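Local coordinates for protein cytochrome c, mono-and diheme variant (Methylophaga aminisulfidivorans MP, PDB 7C90) that probably carries electrons through a covalently bound heme c, as a cytochrome cL of the methanol oxidation system in a marine methylotroph, at residues 111-116 against 120-125; 105-110 against 159-164; 36-39 against 44-47. All coordinates share one frame; numbering follows the deposited sequence.

Interaction 1: residues 111-116 against 120-125. With HEC (heme c), chain E.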
loop_
_atom_site.group_PDB
_atom_site.type_symbol
_atom_site.label_atom_id
_atom_site.label_comp_id
_atom_site.label_asym_id
_atom_site.label_seq_id
_atom_site.Cartn_x
_atom_site.Cartn_y
_atom_site.Cartn_z
ATOM N N TYR A 111 10.135 3.775 -13.147
ATOM C CA TYR A 111 11.039 4.853 -13.591
ATOM C C TYR A 111 12.224 4.219 -14.303
ATOM O O TYR A 111 12.994 3.477 -13.706
ATOM C CB TYR A 111 11.414 5.714 -12.387
ATOM C CG TYR A 111 10.247 6.179 -11.548
ATOM C CD1 TYR A 111 9.486 7.268 -11.936
ATOM C CD2 TYR A 111 9.900 5.539 -10.376
ATOM C CE1 TYR A 111 8.407 7.704 -11.182
ATOM C CE2 TYR A 111 8.840 5.978 -9.597
ATOM C CZ TYR A 111 8.101 7.075 -9.993
ATOM O OH TYR A 111 7.028 7.488 -9.256
ATOM N N PRO A 112 12.386 4.449 -15.627
ATOM C CA PRO A 112 13.455 3.801 -16.400
ATOM C C PRO A 112 14.903 4.052 -15.923
ATOM O O PRO A 112 15.772 3.154 -16.057
ATOM C CB PRO A 112 13.239 4.347 -17.835
ATOM C CG PRO A 112 12.395 5.602 -17.680
ATOM C CD PRO A 112 11.557 5.354 -16.438
ATOM N N LYS A 113 15.173 5.215 -15.320
ATOM C CA LYS A 113 16.523 5.519 -14.760
ATOM C C LYS A 113 16.915 4.466 -13.720
ATOM O O LYS A 113 18.110 4.368 -13.437
ATOM C CB LYS A 113 16.568 6.915 -14.127
ATOM C CG LYS A 113 15.745 7.063 -12.857
ATOM C CD LYS A 113 15.781 8.498 -12.337
ATOM C CE LYS A 113 16.032 8.586 -10.855
ATOM N NZ LYS A 113 16.138 9.979 -10.354
ATOM N N ASN A 114 15.961 3.729 -13.134
ATOM C CA ASN A 114 16.271 2.765 -12.052
ATOM C C ASN A 114 16.990 1.535 -12.637
ATOM O O ASN A 114 17.522 0.739 -11.839
ATOM C CB ASN A 114 15.051 2.446 -11.175
ATOM C CG ASN A 114 14.641 3.646 -10.340
ATOM O OD1 ASN A 114 15.502 4.422 -9.899
ATOM N ND2 ASN A 114 13.337 3.822 -10.131
ATOM N N ALA A 115 17.124 1.437 -13.964
ATOM C CA ALA A 115 17.943 0.387 -14.627
ATOM C C ALA A 115 19.441 0.689 -14.471
ATOM O O ALA A 115 20.271 -0.240 -14.698
ATOM C CB ALA A 115 17.568 0.260 -16.079
ATOM N N ASN A 116 19.809 1.916 -14.084
ATOM C CA ASN A 116 21.234 2.259 -13.850
ATOM C C ASN A 116 21.414 2.632 -12.370
ATOM O O ASN A 116 20.408 2.925 -11.681
ATOM C CB ASN A 116 21.701 3.287 -14.886
ATOM C CG ASN A 116 21.125 4.669 -14.682
ATOM O OD1 ASN A 116 21.349 5.313 -13.651
ATOM N ND2 ASN A 116 20.376 5.130 -15.671
ATOM N N LEU A 120 18.925 4.497 -9.462
ATOM C CA LEU A 120 18.494 3.638 -8.333
ATOM C C LEU A 120 18.849 4.327 -7.022
ATOM O O LEU A 120 17.987 4.343 -6.126
ATOM C CB LEU A 120 19.176 2.272 -8.424
ATOM C CG LEU A 120 18.759 1.245 -7.372
ATOM C CD1 LEU A 120 17.258 1.063 -7.321
ATOM C CD2 LEU A 120 19.458 -0.079 -7.647
ATOM N N PHE A 121 20.081 4.820 -6.890
ATOM C CA PHE A 121 20.510 5.539 -5.668
ATOM C C PHE A 121 19.552 6.742 -5.479
ATOM O O PHE A 121 18.995 6.909 -4.390
ATOM C CB PHE A 121 21.972 5.964 -5.754
ATOM C CG PHE A 121 22.428 6.721 -4.543
ATOM C CD1 PHE A 121 22.259 8.101 -4.462
ATOM C CD2 PHE A 121 22.999 6.062 -3.474
ATOM C CE1 PHE A 121 22.633 8.795 -3.321
ATOM C CE2 PHE A 121 23.395 6.767 -2.342
ATOM C CZ PHE A 121 23.210 8.124 -2.272
ATOM N N GLU A 122 19.265 7.502 -6.541
ATOM C CA GLU A 122 18.387 8.709 -6.419
ATOM C C GLU A 122 17.033 8.289 -5.876
ATOM O O GLU A 122 16.528 9.004 -5.017
ATOM C CB GLU A 122 18.220 9.463 -7.740
ATOM C CG GLU A 122 19.523 10.082 -8.183
ATOM C CD GLU A 122 19.619 10.423 -9.665
ATOM O OE1 GLU A 122 18.880 9.805 -10.477
ATOM O OE2 GLU A 122 20.451 11.292 -10.010
ATOM N N THR A 123 16.470 7.186 -6.366
ATOM C CA THR A 123 15.101 6.768 -5.999
ATOM C C THR A 123 15.138 6.407 -4.505
ATOM O O THR A 123 14.239 6.803 -3.753
ATOM C CB THR A 123 14.599 5.658 -6.926
ATOM O OG1 THR A 123 14.473 6.149 -8.256
ATOM C CG2 THR A 123 13.282 5.075 -6.461
ATOM N N ILE A 124 16.151 5.685 -4.068
ATOM C CA ILE A 124 16.247 5.247 -2.651
ATOM C C ILE A 124 16.537 6.470 -1.783
ATOM O O ILE A 124 15.816 6.675 -0.754
ATOM C CB ILE A 124 17.297 4.139 -2.466
ATOM C CG1 ILE A 124 16.916 2.906 -3.293
ATOM C CG2 ILE A 124 17.444 3.802 -0.993
ATOM C CD1 ILE A 124 18.043 1.879 -3.446
ATOM N N TYR A 125 17.560 7.242 -2.130
ATOM C CA TYR A 125 17.998 8.380 -1.283
ATOM C C TYR A 125 16.846 9.389 -1.116
ATOM O O TYR A 125 16.532 9.742 0.068
ATOM C CB TYR A 125 19.294 8.956 -1.862
ATOM C CG TYR A 125 19.919 10.013 -1.015
ATOM C CD1 TYR A 125 20.745 9.707 0.053
ATOM C CD2 TYR A 125 19.633 11.337 -1.257
ATOM C CE1 TYR A 125 21.279 10.711 0.850
ATOM C CE2 TYR A 125 20.166 12.346 -0.478
ATOM C CZ TYR A 125 20.991 12.042 0.577
ATOM O OH TYR A 125 21.483 13.081 1.326
HETATM FE FE HEC E . 10.273 1.332 -2.412
HETATM C CHA HEC E . 9.135 2.321 -5.509
HETATM C CHB HEC E . 13.290 0.638 -3.719
HETATM C CHC HEC E . 11.478 0.865 0.768
HETATM C CHD HEC E . 7.075 1.354 -1.234
HETATM N NA HEC E . 11.058 1.515 -4.294
HETATM C C1A HEC E . 10.493 1.879 -5.427
HETATM C C2A HEC E . 11.378 1.882 -6.610
HETATM C C3A HEC E . 12.640 1.418 -6.062
HETATM C C4A HEC E . 12.297 1.154 -4.646
HETATM C CMA HEC E . 13.949 1.130 -6.711
HETATM C CAA HEC E . 11.080 2.292 -8.003
HETATM C CBA HEC E . 11.024 0.974 -8.756
HETATM C CGA HEC E . 10.850 1.178 -10.225
HETATM O O1A HEC E . 11.194 2.261 -10.732
HETATM O O2A HEC E . 10.278 0.251 -10.855
HETATM N NB HEC E . 12.093 0.833 -1.630
HETATM C C1B HEC E . 13.175 0.524 -2.290
HETATM C C2B HEC E . 14.325 0.112 -1.458
HETATM C C3B HEC E . 13.783 0.218 -0.107
HETATM C C4B HEC E . 12.419 0.670 -0.335
HETATM C CMB HEC E . 15.690 -0.306 -1.922
HETATM C CAB HEC E . 14.510 -0.071 1.210
HETATM C CBB HEC E . 15.563 0.944 1.487
HETATM N NC HEC E . 9.421 1.136 -0.573
HETATM C C1C HEC E . 10.069 1.005 0.593
HETATM C C2C HEC E . 9.212 0.903 1.787
HETATM C C3C HEC E . 7.888 1.055 1.172
HETATM C C4C HEC E . 8.123 1.182 -0.258
HETATM C CMC HEC E . 9.687 0.717 3.187
HETATM C CAC HEC E . 6.611 0.936 1.965
HETATM C CBC HEC E . 6.530 1.871 3.139
HETATM N ND HEC E . 8.426 1.735 -3.250
HETATM C C1D HEC E . 7.253 1.686 -2.647
HETATM C C2D HEC E . 6.124 2.081 -3.465
HETATM C C3D HEC E . 6.717 2.382 -4.746
HETATM C C4D HEC E . 8.137 2.155 -4.466
HETATM C CMD HEC E . 4.709 2.169 -3.035
HETATM C CAD HEC E . 6.087 2.917 -5.965
HETATM C CBD HEC E . 6.352 4.427 -5.865
HETATM C CGD HEC E . 6.279 5.215 -7.162
HETATM O O1D HEC E . 5.741 4.702 -8.158
HETATM O O2D HEC E . 6.722 6.395 -7.216
#
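Asn114 and Thr123 meet at about a right angle: the threonine hydroxyl OG1 donates to Asn114 OD1 at 2.6 Å, in the carbonyl plane and on a lone pair, with a C=O...donor angle of 111°. The Asn114 CG lies beside its backbone N (chi1 -69°), which turns the amide toward the helix and the heme at once. At the other end of the amide, Asn114 ND2 donates to heme propionate oxygen O1A at 2.7 Å. Tyr111 N also donates to heme O1A, at 3.0 Å, while the phenol OH of Tyr111 meets the second propionate at O2D, modelled doubtfully short, near the ring plane. Two protein N-H groups therefore hold O1A, and Thr123 helps to fix the amide that supplies one of them. This is a propionate-binding loop of a c-type cytochrome, a short 3-10 turn leading into helix 117-126, whose inner side lines the heme pocket: Thr123 CG2 lies 3.7 Å from ring carbon C2A, and Leu120 CD1 is 3.4 Å from heme methyl CMA. Asn116 is the N-cap, its OD1 taking Gly119 N, and its carbonyl O receives Leu120 N at 3.1 Å in the first helical turn. Lys113 starts with CG wedged between backbone N and carbonyl carbon (chi1 68°), then bends at chi3, and its NZ forms a salt bridge with Glu122 OE1 at 2.8 Å, coming in from above the carboxylate plane. The other oxygen, Glu122 OE2, pairs with Lys118 and accepts Arg37 N.

Interaction 2: residues 105-110 against 159-164; sequences GDDYYT and ADKADW. With NA (sodium ion), chain K; NA (sodium ion), chain L; HEC (heme c), chain E.
Asp107 holds CG between its backbone N and carbonyl carbon (chi1 46°), and Lys161 bends at chi3, so that the lysine chain runs obliquely past the carboxylate. Asp107 OD2 and Lys161 NZ form a long salt bridge of 3.6 Å; a water also bridges the pair, donating to Asp107 OD1 and accepting from Lys161 NZ at 2.7 Å. Asp107 OD2 also accepts Ser158 N. Tyr109 turns CG to lie beside its backbone N (chi1 -65°) and sends its ring toward Trp164, the two side chains crossing at about a right angle, with Tyr109 OH 4.0 Å from Trp164 CZ3. A water in the plane of both rings bonds Tyr109 OH at 2.5 Å and, weakly, Lys161 O. One sodium ion rests over a face of the Tyr109 ring, offset toward its rim, and is gripped by Asp106 O, Asp106 OD1, Tyr108 O at 2.5 Å and two waters. Replacing Tyr109 by an alanine would probably uncover that sodium on the ring side, leave the bridging water without its hydroxyl partner and take away the touch on Trp164. A second sodium takes both carboxylate oxygens of Asp106, Tyr108 O at 2.6 Å, Ala103 O and three waters; Asp106 OD1 and Tyr108 O thus serve both ions, whose charge would probably help to offset that of the nearby heme propionate. Thr110 N donates to heme propionate oxygen O2A at 2.7 Å, and two sodium-bound waters donate to it as well. The whole is a two-sodium site beside the heme propionate of a c-type cytochrome.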
loop_
_atom_site.group_PDB
_atom_site.type_symbol
_atom_site.label_atom_id
_atom_site.label_comp_id
_atom_site.label_asym_id
_atom_site.label_seq_id
_atom_site.Cartn_x
_atom_site.Cartn_y
_atom_site.Cartn_z
ATOM N N GLY A 105 13.476 -6.971 -8.904
ATOM C CA GLY A 105 14.371 -8.001 -9.476
ATOM C C GLY A 105 14.146 -8.224 -10.965
ATOM O O GLY A 105 14.879 -9.020 -11.575
ATOM N N ASP A 106 13.181 -7.526 -11.545
ATOM C CA ASP A 106 12.671 -7.729 -12.921
ATOM C C ASP A 106 13.215 -6.640 -13.842
ATOM O O ASP A 106 13.869 -5.713 -13.322
ATOM C CB ASP A 106 11.148 -7.749 -12.890
ATOM C CG ASP A 106 10.511 -6.441 -12.456
ATOM O OD1 ASP A 106 11.210 -5.600 -11.777
ATOM O OD2 ASP A 106 9.308 -6.275 -12.766
ATOM N N ASP A 107 12.999 -6.754 -15.157
ATOM C CA ASP A 107 13.423 -5.705 -16.121
ATOM C C ASP A 107 12.257 -4.764 -16.423
ATOM O O ASP A 107 12.405 -3.958 -17.333
ATOM C CB ASP A 107 14.006 -6.274 -17.418
ATOM C CG ASP A 107 13.206 -7.405 -18.043
ATOM O OD1 ASP A 107 12.035 -7.592 -17.643
ATOM O OD2 ASP A 107 13.778 -8.107 -18.900
ATOM N N TYR A 108 11.156 -4.839 -15.672
ATOM C CA TYR A 108 10.076 -3.823 -15.722
ATOM C C TYR A 108 10.345 -2.752 -14.665
ATOM O O TYR A 108 10.730 -3.088 -13.542
ATOM C CB TYR A 108 8.720 -4.495 -15.528
ATOM C CG TYR A 108 8.400 -5.528 -16.579
ATOM C CD1 TYR A 108 8.029 -5.150 -17.857
ATOM C CD2 TYR A 108 8.491 -6.874 -16.289
ATOM C CE1 TYR A 108 7.714 -6.094 -18.815
ATOM C CE2 TYR A 108 8.199 -7.836 -17.244
ATOM C CZ TYR A 108 7.790 -7.440 -18.502
ATOM O OH TYR A 108 7.472 -8.385 -19.427
ATOM N N TYR A 109 10.176 -1.495 -15.033
ATOM C CA TYR A 109 10.485 -0.305 -14.191
ATOM C C TYR A 109 9.295 0.671 -14.220
ATOM O O TYR A 109 8.727 0.969 -15.287
ATOM C CB TYR A 109 11.786 0.368 -14.664
ATOM C CG TYR A 109 13.019 -0.483 -14.490
ATOM C CD1 TYR A 109 13.688 -0.517 -13.276
ATOM C CD2 TYR A 109 13.476 -1.324 -15.509
ATOM C CE1 TYR A 109 14.793 -1.326 -13.075
ATOM C CE2 TYR A 109 14.577 -2.152 -15.324
ATOM C CZ TYR A 109 15.253 -2.137 -14.109
ATOM O OH TYR A 109 16.333 -2.951 -13.877
ATOM N N THR A 110 8.960 1.216 -13.062
ATOM C CA THR A 110 8.109 2.412 -12.963
ATOM C C THR A 110 8.870 3.617 -13.536
ATOM O O THR A 110 8.275 4.399 -14.312
ATOM C CB THR A 110 7.654 2.593 -11.518
ATOM O OG1 THR A 110 7.211 1.303 -11.097
ATOM C CG2 THR A 110 6.610 3.674 -11.383
ATOM N N ALA A 159 19.746 -9.546 -19.673
ATOM C CA ALA A 159 21.059 -8.862 -19.634
ATOM C C ALA A 159 20.989 -7.584 -20.470
ATOM O O ALA A 159 21.701 -6.623 -20.154
ATOM C CB ALA A 159 22.134 -9.783 -20.157
ATOM N N ASP A 160 20.176 -7.597 -21.518
ATOM C CA ASP A 160 20.100 -6.495 -22.509
ATOM C C ASP A 160 19.568 -5.233 -21.820
ATOM O O ASP A 160 19.867 -4.141 -22.293
ATOM C CB ASP A 160 19.249 -6.908 -23.715
ATOM C CG ASP A 160 19.466 -8.354 -24.140
ATOM O OD1 ASP A 160 18.960 -9.263 -23.433
ATOM O OD2 ASP A 160 20.161 -8.567 -25.160
ATOM N N LYS A 161 18.760 -5.370 -20.769
ATOM C CA LYS A 161 18.094 -4.200 -20.134
ATOM C C LYS A 161 18.857 -3.809 -18.858
ATOM O O LYS A 161 18.462 -2.803 -18.278
ATOM C CB LYS A 161 16.610 -4.477 -19.871
ATOM C CG LYS A 161 15.789 -4.828 -21.106
ATOM C CD LYS A 161 14.291 -4.588 -20.960
ATOM C CE LYS A 161 13.430 -5.716 -21.502
ATOM N NZ LYS A 161 12.047 -5.676 -20.964
ATOM N N ALA A 162 19.910 -4.550 -18.476
ATOM C CA ALA A 162 20.670 -4.343 -17.228
ATOM C C ALA A 162 21.711 -3.236 -17.421
ATOM O O ALA A 162 22.911 -3.554 -17.601
ATOM C CB ALA A 162 21.311 -5.634 -16.787
ATOM N N ASP A 163 21.283 -1.973 -17.354
ATOM C CA ASP A 163 22.135 -0.813 -17.725
ATOM C C ASP A 163 23.341 -0.700 -16.786
ATOM O O ASP A 163 24.339 -0.163 -17.245
ATOM C CB ASP A 163 21.319 0.475 -17.859
ATOM C CG ASP A 163 20.376 0.462 -19.055
ATOM O OD1 ASP A 163 20.687 -0.229 -20.051
ATOM O OD2 ASP A 163 19.325 1.137 -18.988
ATOM N N TRP A 164 23.296 -1.222 -15.554
ATOM C CA TRP A 164 24.410 -1.143 -14.571
ATOM C C TRP A 164 25.562 -2.096 -14.953
ATOM O O TRP A 164 26.658 -1.913 -14.432
ATOM C CB TRP A 164 23.919 -1.410 -13.137
ATOM C CG TRP A 164 23.598 -2.843 -12.837
ATOM C CD1 TRP A 164 24.423 -3.759 -12.244
ATOM C CD2 TRP A 164 22.387 -3.542 -13.159
ATOM N NE1 TRP A 164 23.801 -4.974 -12.165
ATOM C CE2 TRP A 164 22.568 -4.885 -12.747
ATOM C CE3 TRP A 164 21.182 -3.180 -13.760
ATOM C CZ2 TRP A 164 21.575 -5.846 -12.881
ATOM C CZ3 TRP A 164 20.204 -4.140 -13.921
ATOM C CH2 TRP A 164 20.407 -5.453 -13.488
HETATM NA NA NA K . 12.937 -3.529 -12.350
HETATM NA NA NA L . 9.132 -3.659 -11.629
HETATM FE FE HEC E . 10.273 1.332 -2.412
HETATM C CHA HEC E . 9.135 2.321 -5.509
HETATM C CHB HEC E . 13.290 0.638 -3.719
HETATM C CHC HEC E . 11.478 0.865 0.768
HETATM C CHD HEC E . 7.075 1.354 -1.234
HETATM N NA HEC E . 11.058 1.515 -4.294
HETATM C C1A HEC E . 10.493 1.879 -5.427
HETATM C C2A HEC E . 11.378 1.882 -6.610
HETATM C C3A HEC E . 12.640 1.418 -6.062
HETATM C C4A HEC E . 12.297 1.154 -4.646
HETATM C CMA HEC E . 13.949 1.130 -6.711
HETATM C CAA HEC E . 11.080 2.292 -8.003
HETATM C CBA HEC E . 11.024 0.974 -8.756
HETATM C CGA HEC E . 10.850 1.178 -10.225
HETATM O O1A HEC E . 11.194 2.261 -10.732
HETATM O O2A HEC E . 10.278 0.251 -10.855
HETATM N NB HEC E . 12.093 0.833 -1.630
HETATM C C1B HEC E . 13.175 0.524 -2.290
HETATM C C2B HEC E . 14.325 0.112 -1.458
HETATM C C3B HEC E . 13.783 0.218 -0.107
HETATM C C4B HEC E . 12.419 0.670 -0.335
HETATM C CMB HEC E . 15.690 -0.306 -1.922
HETATM C CAB HEC E . 14.510 -0.071 1.210
HETATM C CBB HEC E . 15.563 0.944 1.487
HETATM N NC HEC E . 9.421 1.136 -0.573
HETATM C C1C HEC E . 10.069 1.005 0.593
HETATM C C2C HEC E . 9.212 0.903 1.787
HETATM C C3C HEC E . 7.888 1.055 1.172
HETATM C C4C HEC E . 8.123 1.182 -0.258
HETATM C CMC HEC E . 9.687 0.717 3.187
HETATM C CAC HEC E . 6.611 0.936 1.965
HETATM C CBC HEC E . 6.530 1.871 3.139
HETATM N ND HEC E . 8.426 1.735 -3.250
HETATM C C1D HEC E . 7.253 1.686 -2.647
HETATM C C2D HEC E . 6.124 2.081 -3.465
HETATM C C3D HEC E . 6.717 2.382 -4.746
HETATM C C4D HEC E . 8.137 2.155 -4.466
HETATM C CMD HEC E . 4.709 2.169 -3.035
HETATM C CAD HEC E . 6.087 2.917 -5.965
HETATM C CBD HEC E . 6.352 4.427 -5.865
HETATM C CGD HEC E . 6.279 5.215 -7.162
HETATM O O1D HEC E . 5.741 4.702 -8.158
HETATM O O2D HEC E . 6.722 6.395 -7.216
HETATM O O HOH W 1 10.279 -7.588 -20.343
HETATM O O HOH W 2 16.947 -4.078 -16.002
HETATM O O HOH W 3 15.170 -3.785 -11.016
HETATM O O HOH W 4 7.822 -1.553 -11.713
HETATM O O HOH W 5 11.378 -2.142 -10.608
HETATM O O HOH W 6 6.487 -4.270 -12.136
#

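Interaction 3: residues 36-39 against 44-47; sequences FRNT and VLDL
Phe36 lays one face of its ring against the end of Leu47: methyl CD1 sits over it, 3.3 Å from CD2 and 3.5 Å from CE2 of the phenylalanine, in tight packing where the two side chains cross at about a right angle. Both residues also lean on helix 117-126, Phe36 through Lys118 and Glu122, Leu47 through Phe121 and Tyr125. Between the backbones the N-H of Leu45 points almost straight (179°) at Phe36 O, 2.7 Å away, though it comes in tilted from the carbonyl plane. Val44 CA adds a CA-H...O contact of 3.4 Å to Phe36 O. Arg37 and Val44 thus make a single beta bridge rather than a sheet, closing a turn in the long N-terminal loop ahead of helix 57-65; the segments diverge, their directions 115° apart. Leu45 keeps CG beside its backbone N (chi1 -69°), which sets CG 3.6 Å from Asn38 N, while its CD2 lies 4.1 Å from Asn38 CB. The amide of Asn38 turns into the bend, its OD1 accepting Val40 N and Thr41 N. On the exposed side Val44 CG2 approaches the Arg37 guanidinium obliquely, 3.9 Å from NH1.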
loop_
_atom_site.group_PDB
_atom_site.type_symbol
_atom_site.label_atom_id
_atom_site.label_comp_id
_atom_site.label_asym_id
_atom_site.label_seq_id
_atom_site.Cartn_x
_atom_site.Cartn_y
_atom_site.Cartn_z
ATOM N N PHE A 36 22.714 14.880 -8.941
ATOM C CA PHE A 36 21.740 13.865 -8.474
ATOM C C PHE A 36 20.366 14.521 -8.351
ATOM O O PHE A 36 20.250 15.553 -7.710
ATOM C CB PHE A 36 22.209 13.220 -7.176
ATOM C CG PHE A 36 23.452 12.392 -7.324
ATOM C CD1 PHE A 36 23.383 11.072 -7.706
ATOM C CD2 PHE A 36 24.697 12.947 -7.128
ATOM C CE1 PHE A 36 24.530 10.317 -7.853
ATOM C CE2 PHE A 36 25.840 12.187 -7.281
ATOM C CZ PHE A 36 25.753 10.875 -7.639
ATOM N N ARG A 37 19.362 13.901 -8.964
ATOM C CA ARG A 37 18.009 14.491 -8.985
ATOM C C ARG A 37 16.948 13.526 -8.454
ATOM O O ARG A 37 17.043 12.341 -8.678
ATOM C CB ARG A 37 17.647 14.942 -10.400
ATOM C CG ARG A 37 18.640 15.895 -11.043
ATOM C CD ARG A 37 18.086 16.521 -12.299
ATOM N NE ARG A 37 18.963 17.520 -12.882
ATOM C CZ ARG A 37 18.873 18.827 -12.675
ATOM N NH1 ARG A 37 17.941 19.322 -11.886
ATOM N NH2 ARG A 37 19.722 19.648 -13.261
ATOM N N ASN A 38 15.988 14.102 -7.748
ATOM C CA ASN A 38 14.772 13.451 -7.226
ATOM C C ASN A 38 13.994 12.794 -8.387
ATOM O O ASN A 38 13.747 13.428 -9.418
ATOM C CB ASN A 38 13.964 14.458 -6.422
ATOM C CG ASN A 38 12.761 13.814 -5.776
ATOM O OD1 ASN A 38 11.821 13.442 -6.470
ATOM N ND2 ASN A 38 12.804 13.649 -4.461
ATOM N N THR A 39 13.609 11.541 -8.199
ATOM C CA THR A 39 12.980 10.672 -9.215
ATOM C C THR A 39 11.613 11.236 -9.649
ATOM O O THR A 39 11.240 11.053 -10.817
ATOM C CB THR A 39 12.900 9.262 -8.620
ATOM O OG1 THR A 39 14.257 8.862 -8.420
ATOM C CG2 THR A 39 12.133 8.318 -9.516
ATOM N N VAL A 44 17.162 18.895 -7.332
ATOM C CA VAL A 44 18.536 18.444 -6.993
ATOM C C VAL A 44 18.520 17.831 -5.601
ATOM O O VAL A 44 17.883 18.388 -4.699
ATOM C CB VAL A 44 19.559 19.591 -7.093
ATOM C CG1 VAL A 44 20.893 19.204 -6.457
ATOM C CG2 VAL A 44 19.729 20.017 -8.547
ATOM N N LEU A 45 19.193 16.692 -5.471
ATOM C CA LEU A 45 19.411 15.997 -4.194
ATOM C C LEU A 45 20.735 16.528 -3.639
ATOM O O LEU A 45 21.735 16.481 -4.375
ATOM C CB LEU A 45 19.470 14.486 -4.442
ATOM C CG LEU A 45 18.162 13.806 -4.851
ATOM C CD1 LEU A 45 18.383 12.305 -5.039
ATOM C CD2 LEU A 45 17.060 14.021 -3.826
ATOM N N ASP A 46 20.669 17.114 -2.449
ATOM C CA ASP A 46 21.796 17.509 -1.573
ATOM C C ASP A 46 22.263 16.260 -0.819
ATOM O O ASP A 46 21.594 15.837 0.129
ATOM C CB ASP A 46 21.354 18.618 -0.606
ATOM C CG ASP A 46 22.472 19.180 0.275
ATOM O OD1 ASP A 46 23.571 18.582 0.296
ATOM O OD2 ASP A 46 22.233 20.224 0.940
ATOM N N LEU A 47 23.379 15.684 -1.227
ATOM C CA LEU A 47 23.844 14.381 -0.698
ATOM C C LEU A 47 24.462 14.536 0.695
ATOM O O LEU A 47 24.624 13.502 1.366
ATOM C CB LEU A 47 24.813 13.785 -1.722
ATOM C CG LEU A 47 24.151 13.339 -3.023
ATOM C CD1 LEU A 47 25.093 12.489 -3.853
ATOM C CD2 LEU A 47 22.891 12.555 -2.760
#

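In the fold
Interaction 3 comes first along the chain, in the N-terminal loop ahead of helix 57-65; interaction 1 follows, nested inside the long loop closed by interaction 2. The centre of interaction 1 lies about 11 Å from each of the other two centres, which are about 22 Å apart, so it stands between them. The hydroxyls of Thr123 and Thr39 and the pair Tyr125 with Asp46 tie helix 117-126 to the N-terminal loop. On the other flank Ala115 packs on Trp164 and Asp163, and Asn114 on Tyr109. Interactions 1 and 2 share one heme propionate, interaction 1 at O1A and interaction 2 at O2A, joining the pocket to the sodium ions, while interaction 3 lies against helix 117-126 near the surface.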